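Local coordinates for protein aldehyde dehydrogenase (Trypanosoma brucei, PDB 5MYP) that probably oxidises aldehydes to carboxylic acids with NAD+ as the electron acceptor, at residues E103-L108 with F466-T471; L142-T147 with T452-R457; I208-A213 with T218-E223; E26-D31 with Y115-V120. All coordinates share one frame; numbering follows the deposited sequence.

How the interactions relate
Interactions 2, 3 and 4 cluster round one mixed sheet, while interaction 1 lies well outside it. Interactions 2 and 4 have centres about 8 Å apart and touch each other, through neighbouring strands 110-124 and 454-461. Interaction 3 is centred about 17 Å from interaction 2, and T452 packs on T221 where they meet. Interaction 1 is remote, its centre about 32 Å from that of interaction 2, in loops that precede strand 110-124 and follow strand 454-461. Along the chain, interactions 2 and 3 are nested inside the loop closed by interaction 1, whereas interaction 4 crosses it. All four reach the second subunit, so the sheet and its extension both contribute to the dimer.

Interaction 1. Residues E103-L108 with F466-T471; sequences EGAAAL and FSSIDT
A105 and S468 make the closest approach between two surface loops at the far end of the extension that strands 110-124 and 454-461 build out from the main body, in the manner of the oligomerisation arm of aldehyde dehydrogenases. A105 begins a short 3-10 turn, and its CB points at the other loop, coming 3.8 Å from S468 OG. That hydroxyl lies between the backbone N and the carbonyl carbon of its own residue (chi1 56°), which swings it out to meet the methyl group. The approach is van der Waals in kind, and no hydrogen bond crosses between the loops. I469 adds the one apolar side-chain contact: its CG2 branch lies 4.5 Å from A105 CB. The CB of L108 also points toward the opposite loop, though the side chain stays farther off, and the total buried surface is only 96 Å². This is a light touch about 45 Å from the centre of the chain.

Each loop is instead shaped by bonds of its own. The 3-10 turn is closed by A107 N reaching G104 O at 3.1 Å. Across from it, D470 OD2 accepts the amide of S467 on its anti side, tilted 30° out of the carboxylate plane and 3.1 Å from S467 N, while D470 OD1 makes a salt bridge with R473. The second subunit covers another part of the site: I469 packs on V424 of that chain, and A106 on its A428. T471 OG1 completes the 466-471 turn, lying 2.6 Å from S468 O, to which it donates.

Interaction 2. Residues L142-T147 with T452-R457; sequences LAAGNT and TFSHRR
N146 ND2 is held by two carbonyls, F453 O across the contact and A141 O in helix 132-143. The bond to F453 O is short, 2.8 Å from N146 ND2, and nearly straight at the hydrogen (174°). The donor arrives in the carbonyl plane, on a lone pair of F453 O, and the acceptor in turn lies in the plane of the N146 amide. The other end of that amide is equally committed: N146 OD1 receives the backbone N-H groups of L118 and G119, so partners at both ends fix the amide's rotation. Its plane stands 77° from the F453 ring, which extends to L198 and meets H196 edge-to-face, leaving F453 CB at 3.5 Å from N146 ND2.

This asparagine follows the end of helix 132-143, where G145, with positive phi, closes a Schellman motif before the chain enters strand 147-151. Helix and strand belong to the beta-alpha-beta crossover that starts from strand 110-124 in the Rossmann-like part of the fold. A144, just ahead of the glycine, presses its CB against the incoming segment, 3.4 Å from F453 O and 3.9 Å from F453 CB. Beside it S454 OG donates to F450 O and accepts from a water, which also donates to A144 O, bridging the two segments with 2.8 Å from the water to A144 O.

Interaction 3. Residues I208-A213 with T218-E223; sequences IVMAAA and TPVTLE
The carbonyl of A213 is the flat group that takes the one hydrogen bond between the two segments. T218 N lies 3.0 Å from A213 O, above the carbonyl plane by 40° and so not on a lone pair, although the N-H itself points almost straight at the oxygen (174°). The bond ties the tail of helix 203-214 to the start of the next segment across a short turn. Beside it, A213 CB is wedged against the returning chain, 3.4 Å from T218 O and 3.4 Å from V220 CG1. The latter pair is tighter than usual van der Waals contact. V220 CG1 stands anti to its carbonyl carbon (chi1 -61°), the branch turned to the alanine, while CG2 serves the methionine. M210, with an extended side chain, lays its CG 4.3 Å from V220 CG2 and carries on until its SD is 4.3 Å from L222 CD1. The polar end of T218 faces elsewhere, its OG1 bonding to F194 O.

On the strand, V220 and L222 face the helix, while the intervening T221 packs on L198 with its OG1 bonded to H196 NE2, and E223, a predicted active-site residue, packs on T200. M210 and A213 also pack on T218 and M210 of the second subunit. Helix 203-214 and strand 220-223 run antiparallel, their axes 9.8 Å apart, within a beta-alpha-beta unit begun by strand 196-200. V209 packs on I197 and L190, and strand 220-223 lies between parallel strand 196-200 and antiparallel strand 440-441.

Interaction 4. Residues E26-D31 with Y115-V120; sequences EAFNDD and YEPLGV. Unlike the reference sequence in segment 26-31: D30 (reference Asn).
F28 lays one face of its ring on G119, from a site close to the Schellman motif that ends helix 16-29, over the bend where strand 110-124 is interrupted. The contact is CH-pi: G119 CA sits 3.4 Å from the ring centroid and only 5° off the normal, so it is centred over the six carbons. F28 CG is anti to the backbone N (chi1 175°), which carries the ring off the helix and across to the break in strand 110-124. P117 meets the same ring differently, its CB lying near the ring plane at the edge, 3.7 Å from F28 CE1. Glycine and proline thus hold the phenyl on a face and at an edge. Backbone oxygen comes close too, with G119 O 3.5 Å from F28 CD1.

The ring also touches T147, so the helix packs on strand 147-151 as well. Behind F28 the helix ends: D31, with positive phi, is the C-prime residue, and A32 N returns to A27 O. The side chain of D31 makes a salt bridge with R411 of the second subunit, while its backbone D31 N bonds to F28 O at 3.0 Å.

Interaction 1. Residues E103-L108 with F466-T471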
# COMPACT_ATOMS: atom_id res chain seq x y z
N GLU A 103 17.36 -9.43 -14.24
CA GLU A 103 18.59 -8.80 -14.74
C GLU A 103 19.75 -9.18 -13.82
O GLU A 103 19.54 -9.46 -12.63
CB GLU A 103 18.39 -7.29 -14.83
CG GLU A 103 19.64 -6.42 -14.96
CD GLU A 103 19.33 -4.96 -15.28
OE1 GLU A 103 18.16 -4.60 -15.53
OE2 GLU A 103 20.28 -4.16 -15.29
N GLY A 104 20.97 -9.23 -14.37
CA GLY A 104 22.15 -9.63 -13.61
C GLY A 104 22.19 -11.12 -13.29
O GLY A 104 21.63 -11.94 -14.02
N ALA A 105 22.85 -11.46 -12.18
CA ALA A 105 23.06 -12.87 -11.77
C ALA A 105 21.76 -13.66 -11.56
O ALA A 105 21.70 -14.85 -11.87
CB ALA A 105 23.91 -12.93 -10.51
N ALA A 106 20.73 -12.98 -11.04
CA ALA A 106 19.43 -13.61 -10.79
C ALA A 106 18.70 -14.09 -12.06
O ALA A 106 17.82 -14.95 -11.97
CB ALA A 106 18.53 -12.67 -10.00
N ALA A 107 19.06 -13.54 -13.22
CA ALA A 107 18.51 -13.99 -14.51
C ALA A 107 18.79 -15.47 -14.85
O ALA A 107 18.06 -16.07 -15.64
CB ALA A 107 18.99 -13.09 -15.64
N LEU A 108 19.84 -16.04 -14.26
CA LEU A 108 20.14 -17.47 -14.40
C LEU A 108 19.25 -18.40 -13.55
O LEU A 108 19.21 -19.59 -13.80
CB LEU A 108 21.61 -17.73 -14.08
CG LEU A 108 22.63 -17.00 -14.96
CD1 LEU A 108 24.04 -17.22 -14.44
CD2 LEU A 108 22.51 -17.44 -16.41
N PHE A 466 27.63 -24.47 -8.81
CA PHE A 466 28.38 -23.22 -8.63
C PHE A 466 27.79 -22.11 -9.51
O PHE A 466 27.28 -22.37 -10.59
CB PHE A 466 29.85 -23.44 -8.99
CG PHE A 466 30.77 -22.33 -8.56
CD1 PHE A 466 31.38 -22.36 -7.31
CD2 PHE A 466 31.04 -21.27 -9.42
CE1 PHE A 466 32.24 -21.34 -6.92
CE2 PHE A 466 31.90 -20.24 -9.03
CZ PHE A 466 32.50 -20.28 -7.78
N SER A 467 27.86 -20.87 -9.02
CA SER A 467 27.48 -19.69 -9.80
C SER A 467 28.31 -18.47 -9.36
O SER A 467 29.05 -18.54 -8.38
CB SER A 467 25.97 -19.42 -9.70
OG SER A 467 25.60 -18.90 -8.44
N SER A 468 28.16 -17.36 -10.09
CA SER A 468 29.01 -16.17 -9.92
C SER A 468 29.05 -15.58 -8.50
O SER A 468 30.08 -15.05 -8.09
CB SER A 468 28.59 -15.07 -10.91
OG SER A 468 27.22 -14.75 -10.77
N ILE A 469 27.94 -15.66 -7.77
CA ILE A 469 27.89 -15.21 -6.36
C ILE A 469 28.85 -15.98 -5.45
O ILE A 469 29.42 -15.41 -4.51
CB ILE A 469 26.45 -15.25 -5.76
CG1 ILE A 469 25.92 -16.69 -5.65
CG2 ILE A 469 25.51 -14.35 -6.57
CD1 ILE A 469 24.46 -16.79 -5.26
N ASP A 470 29.06 -17.27 -5.75
CA ASP A 470 29.93 -18.14 -4.94
C ASP A 470 31.42 -17.82 -5.04
O ASP A 470 32.20 -18.29 -4.21
CB ASP A 470 29.72 -19.62 -5.32
CG ASP A 470 28.29 -20.09 -5.10
OD1 ASP A 470 27.67 -19.71 -4.09
OD2 ASP A 470 27.80 -20.86 -5.95
N THR A 471 31.83 -17.04 -6.05
CA THR A 471 33.22 -16.60 -6.19
C THR A 471 33.65 -15.60 -5.11
O THR A 471 34.84 -15.48 -4.83
CB THR A 471 33.50 -15.96 -7.57
OG1 THR A 471 32.65 -14.82 -7.76
CG2 THR A 471 33.29 -16.97 -8.70

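Interaction 2. Residues L142-T147 with T452-R457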
# COMPACT_ATOMS: atom_id res chain seq x y z
N LEU A 142 -13.08 -11.61 -1.40
CA LEU A 142 -13.43 -13.02 -1.52
C LEU A 142 -12.83 -13.67 -2.77
O LEU A 142 -12.45 -14.85 -2.74
CB LEU A 142 -14.95 -13.20 -1.49
CG LEU A 142 -15.63 -12.74 -0.19
CD1 LEU A 142 -17.14 -12.69 -0.35
CD2 LEU A 142 -15.24 -13.63 0.99
N ALA A 143 -12.72 -12.91 -3.86
CA ALA A 143 -12.04 -13.37 -5.08
C ALA A 143 -10.57 -13.74 -4.83
O ALA A 143 -10.04 -14.67 -5.45
CB ALA A 143 -12.14 -12.32 -6.18
N ALA A 144 -9.93 -13.01 -3.90
CA ALA A 144 -8.54 -13.23 -3.51
C ALA A 144 -8.34 -14.33 -2.45
O ALA A 144 -7.22 -14.54 -2.00
CB ALA A 144 -7.92 -11.92 -3.03
N GLY A 145 -9.41 -15.02 -2.06
CA GLY A 145 -9.31 -16.17 -1.15
C GLY A 145 -9.28 -15.81 0.33
O GLY A 145 -8.87 -16.63 1.16
N ASN A 146 -9.71 -14.60 0.67
CA ASN A 146 -9.82 -14.17 2.06
C ASN A 146 -11.20 -14.52 2.59
O ASN A 146 -12.12 -14.83 1.81
CB ASN A 146 -9.61 -12.66 2.16
CG ASN A 146 -8.27 -12.23 1.59
OD1 ASN A 146 -7.22 -12.53 2.15
ND2 ASN A 146 -8.32 -11.52 0.47
N THR A 147 -11.34 -14.48 3.91
CA THR A 147 -12.65 -14.31 4.53
C THR A 147 -12.75 -12.84 4.93
O THR A 147 -11.77 -12.09 4.81
CB THR A 147 -12.85 -15.24 5.74
OG1 THR A 147 -11.87 -14.97 6.74
CG2 THR A 147 -12.74 -16.69 5.30
N THR A 452 -4.96 -5.84 -4.43
CA THR A 452 -5.05 -5.19 -3.11
C THR A 452 -5.29 -6.18 -1.97
O THR A 452 -4.70 -6.04 -0.90
CB THR A 452 -6.14 -4.09 -3.11
OG1 THR A 452 -5.72 -3.04 -3.97
CG2 THR A 452 -6.39 -3.51 -1.71
N PHE A 453 -6.13 -7.19 -2.21
CA PHE A 453 -6.47 -8.18 -1.18
C PHE A 453 -5.63 -9.47 -1.25
O PHE A 453 -6.00 -10.49 -0.67
CB PHE A 453 -7.97 -8.48 -1.24
CG PHE A 453 -8.84 -7.27 -1.02
CD1 PHE A 453 -8.74 -6.53 0.16
CD2 PHE A 453 -9.76 -6.86 -1.98
CE1 PHE A 453 -9.54 -5.41 0.37
CE2 PHE A 453 -10.55 -5.74 -1.78
CZ PHE A 453 -10.45 -5.02 -0.60
N SER A 454 -4.48 -9.41 -1.95
CA SER A 454 -3.53 -10.51 -2.03
C SER A 454 -2.14 -10.03 -1.62
O SER A 454 -1.86 -8.83 -1.62
CB SER A 454 -3.43 -11.05 -3.47
OG SER A 454 -4.65 -11.59 -3.92
N HIS A 455 -1.28 -10.98 -1.29
CA HIS A 455 0.13 -10.72 -1.11
C HIS A 455 0.87 -11.25 -2.34
O HIS A 455 0.78 -12.43 -2.65
CB HIS A 455 0.66 -11.39 0.16
CG HIS A 455 2.14 -11.30 0.29
ND1 HIS A 455 2.83 -10.15 -0.03
CD2 HIS A 455 3.07 -12.19 0.71
CE1 HIS A 455 4.12 -10.34 0.18
NE2 HIS A 455 4.29 -11.57 0.63
N ARG A 456 1.58 -10.36 -3.03
CA ARG A 456 2.45 -10.75 -4.13
C ARG A 456 3.76 -11.27 -3.54
O ARG A 456 4.52 -10.51 -2.94
CB ARG A 456 2.71 -9.57 -5.07
CG ARG A 456 3.54 -9.91 -6.30
CD ARG A 456 3.68 -8.73 -7.23
NE ARG A 456 4.22 -7.55 -6.55
CZ ARG A 456 4.30 -6.34 -7.09
NH1 ARG A 456 3.91 -6.11 -8.35
NH2 ARG A 456 4.80 -5.33 -6.38
N ARG A 457 4.01 -12.57 -3.71
CA ARG A 457 5.08 -13.28 -3.02
C ARG A 457 6.15 -13.77 -4.00
O ARG A 457 5.90 -14.71 -4.76
CB ARG A 457 4.49 -14.47 -2.27
CG ARG A 457 5.45 -15.18 -1.33
CD ARG A 457 4.79 -16.44 -0.83
NE ARG A 457 5.43 -17.07 0.33
CZ ARG A 457 5.17 -18.31 0.75
NH1 ARG A 457 4.28 -19.08 0.10
NH2 ARG A 457 5.79 -18.80 1.81
O HOH W 1 -4.86 -14.31 -3.47

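Interaction 3. Residues I208-A213 with T218-E223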
# COMPACT_ATOMS: atom_id res chain seq x y z
N ILE A 208 -8.56 7.78 12.35
CA ILE A 208 -8.90 6.88 13.47
C ILE A 208 -8.78 5.41 13.06
O ILE A 208 -8.26 4.58 13.82
CB ILE A 208 -10.33 7.17 14.01
CG1 ILE A 208 -10.41 8.60 14.58
CG2 ILE A 208 -10.75 6.16 15.07
CD1 ILE A 208 -11.82 9.15 14.69
N VAL A 209 -9.24 5.09 11.85
CA VAL A 209 -9.11 3.73 11.30
C VAL A 209 -7.64 3.34 11.16
O VAL A 209 -7.24 2.25 11.58
CB VAL A 209 -9.84 3.59 9.94
CG1 VAL A 209 -9.51 2.26 9.27
CG2 VAL A 209 -11.35 3.72 10.12
N MET A 210 -6.84 4.23 10.58
CA MET A 210 -5.42 3.95 10.37
C MET A 210 -4.66 3.82 11.70
O MET A 210 -3.75 3.01 11.80
CB MET A 210 -4.77 5.01 9.47
CG MET A 210 -3.40 4.61 8.96
SD MET A 210 -2.80 5.65 7.61
CE MET A 210 -1.14 4.99 7.44
N ALA A 211 -5.04 4.60 12.71
CA ALA A 211 -4.48 4.47 14.06
C ALA A 211 -4.76 3.09 14.66
O ALA A 211 -3.89 2.48 15.28
CB ALA A 211 -5.01 5.57 14.98
N ALA A 212 -5.98 2.60 14.47
CA ALA A 212 -6.36 1.26 14.92
C ALA A 212 -5.57 0.19 14.15
O ALA A 212 -5.08 -0.77 14.75
CB ALA A 212 -7.85 1.04 14.76
N ALA A 213 -5.45 0.37 12.84
CA ALA A 213 -4.69 -0.55 11.99
C ALA A 213 -3.21 -0.61 12.40
O ALA A 213 -2.59 -1.68 12.35
CB ALA A 213 -4.83 -0.17 10.53
N THR A 218 -1.63 -3.51 10.24
CA THR A 218 -2.56 -3.95 9.21
C THR A 218 -2.56 -2.94 8.06
O THR A 218 -2.78 -1.75 8.29
CB THR A 218 -3.98 -4.06 9.79
OG1 THR A 218 -3.97 -4.98 10.89
CG2 THR A 218 -4.96 -4.55 8.72
N PRO A 219 -2.32 -3.42 6.82
CA PRO A 219 -2.42 -2.50 5.67
C PRO A 219 -3.85 -1.99 5.46
O PRO A 219 -4.81 -2.72 5.72
CB PRO A 219 -1.94 -3.34 4.47
CG PRO A 219 -1.90 -4.75 4.93
CD PRO A 219 -1.80 -4.74 6.42
N VAL A 220 -3.96 -0.75 4.99
CA VAL A 220 -5.26 -0.11 4.79
C VAL A 220 -5.41 0.42 3.37
O VAL A 220 -4.44 0.89 2.77
CB VAL A 220 -5.52 1.04 5.80
CG1 VAL A 220 -5.52 0.51 7.23
CG2 VAL A 220 -4.52 2.18 5.64
N THR A 221 -6.63 0.30 2.85
CA THR A 221 -7.06 1.00 1.66
C THR A 221 -8.10 2.00 2.14
O THR A 221 -9.08 1.62 2.79
CB THR A 221 -7.67 0.03 0.62
OG1 THR A 221 -6.68 -0.93 0.24
CG2 THR A 221 -8.15 0.78 -0.62
N LEU A 222 -7.87 3.28 1.86
CA LEU A 222 -8.73 4.36 2.32
C LEU A 222 -9.29 5.07 1.09
O LEU A 222 -8.52 5.53 0.25
CB LEU A 222 -7.94 5.33 3.21
CG LEU A 222 -7.17 4.71 4.38
CD1 LEU A 222 -6.29 5.73 5.08
CD2 LEU A 222 -8.13 4.07 5.38
N GLU A 223 -10.62 5.10 0.98
CA GLU A 223 -11.31 5.72 -0.15
C GLU A 223 -12.07 6.92 0.40
O GLU A 223 -13.12 6.77 1.03
CB GLU A 223 -12.27 4.72 -0.80
CG GLU A 223 -11.57 3.52 -1.43
CD GLU A 223 -11.02 3.77 -2.83
OE1 GLU A 223 -11.37 4.80 -3.46
OE2 GLU A 223 -10.23 2.93 -3.31

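Interaction 4. Residues E26-D31 with Y115-V120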
# COMPACT_ATOMS: atom_id res chain seq x y z
N GLU A 26 -10.78 -18.48 11.96
CA GLU A 26 -10.74 -19.95 11.96
C GLU A 26 -11.14 -20.52 10.59
O GLU A 26 -10.51 -21.47 10.11
CB GLU A 26 -11.63 -20.51 13.07
CG GLU A 26 -11.74 -22.03 13.09
CD GLU A 26 -10.49 -22.71 13.61
OE1 GLU A 26 -9.54 -22.00 14.02
OE2 GLU A 26 -10.46 -23.96 13.61
N ALA A 27 -12.16 -19.93 9.97
CA ALA A 27 -12.61 -20.33 8.63
C ALA A 27 -11.51 -20.15 7.59
O ALA A 27 -11.24 -21.06 6.79
CB ALA A 27 -13.86 -19.55 8.23
N PHE A 28 -10.85 -18.99 7.61
CA PHE A 28 -9.69 -18.76 6.74
C PHE A 28 -8.61 -19.81 6.97
O PHE A 28 -8.14 -20.42 6.01
CB PHE A 28 -9.08 -17.37 6.93
CG PHE A 28 -7.83 -17.18 6.12
CD1 PHE A 28 -7.92 -16.93 4.76
CD2 PHE A 28 -6.56 -17.31 6.70
CE1 PHE A 28 -6.78 -16.79 3.98
CE2 PHE A 28 -5.42 -17.16 5.93
CZ PHE A 28 -5.53 -16.91 4.56
N ASN A 29 -8.23 -20.01 8.23
CA ASN A 29 -7.23 -21.02 8.60
C ASN A 29 -7.62 -22.45 8.19
O ASN A 29 -6.74 -23.25 7.88
CB ASN A 29 -6.93 -20.98 10.11
CG ASN A 29 -6.23 -19.70 10.55
OD1 ASN A 29 -5.66 -18.98 9.73
ND2 ASN A 29 -6.28 -19.41 11.84
N ASP A 30 -8.92 -22.74 8.18
CA ASP A 30 -9.44 -24.03 7.71
C ASP A 30 -9.71 -24.09 6.19
O ASP A 30 -10.44 -24.97 5.74
CB ASP A 30 -10.71 -24.41 8.50
CG ASP A 30 -10.45 -24.66 9.98
OD1 ASP A 30 -9.32 -25.05 10.35
OD2 ASP A 30 -11.38 -24.49 10.79
N ASP A 31 -9.12 -23.18 5.41
CA ASP A 31 -9.23 -23.16 3.94
C ASP A 31 -10.66 -23.03 3.42
O ASP A 31 -10.99 -23.54 2.34
CB ASP A 31 -8.52 -24.39 3.33
CG ASP A 31 -7.06 -24.49 3.74
OD1 ASP A 31 -6.40 -23.44 3.91
OD2 ASP A 31 -6.55 -25.62 3.87
N TYR A 115 0.72 -15.14 -6.10
CA TYR A 115 -0.27 -14.38 -5.33
C TYR A 115 -0.89 -15.29 -4.30
O TYR A 115 -1.30 -16.39 -4.63
CB TYR A 115 -1.34 -13.80 -6.25
CG TYR A 115 -0.78 -12.76 -7.18
CD1 TYR A 115 -0.72 -11.42 -6.80
CD2 TYR A 115 -0.27 -13.12 -8.43
CE1 TYR A 115 -0.19 -10.46 -7.64
CE2 TYR A 115 0.26 -12.16 -9.29
CZ TYR A 115 0.29 -10.83 -8.89
OH TYR A 115 0.81 -9.89 -9.74
N GLU A 116 -0.95 -14.83 -3.05
CA GLU A 116 -1.57 -15.59 -1.97
C GLU A 116 -2.59 -14.74 -1.20
O GLU A 116 -2.45 -13.51 -1.15
CB GLU A 116 -0.51 -16.16 -1.01
CG GLU A 116 0.34 -15.12 -0.30
CD GLU A 116 1.25 -15.70 0.78
OE1 GLU A 116 1.26 -16.93 1.00
OE2 GLU A 116 1.96 -14.91 1.43
N PRO A 117 -3.60 -15.38 -0.59
CA PRO A 117 -4.53 -14.63 0.27
C PRO A 117 -3.85 -14.01 1.49
O PRO A 117 -2.80 -14.48 1.91
CB PRO A 117 -5.55 -15.69 0.71
CG PRO A 117 -5.43 -16.79 -0.28
CD PRO A 117 -4.01 -16.79 -0.73
N LEU A 118 -4.47 -12.97 2.04
CA LEU A 118 -3.96 -12.28 3.23
C LEU A 118 -4.49 -12.89 4.54
O LEU A 118 -3.73 -13.09 5.48
CB LEU A 118 -4.32 -10.80 3.18
CG LEU A 118 -3.64 -10.00 2.07
CD1 LEU A 118 -4.28 -8.62 1.94
CD2 LEU A 118 -2.14 -9.88 2.32
N GLY A 119 -5.79 -13.18 4.58
CA GLY A 119 -6.44 -13.69 5.78
C GLY A 119 -7.86 -13.18 5.91
O GLY A 119 -8.70 -13.51 5.08
N VAL A 120 -8.12 -12.39 6.95
CA VAL A 120 -9.43 -11.78 7.16
C VAL A 120 -9.37 -10.29 6.82
O VAL A 120 -8.50 -9.57 7.31
CB VAL A 120 -9.95 -11.96 8.61
CG1 VAL A 120 -11.42 -11.58 8.71
CG2 VAL A 120 -9.75 -13.40 9.07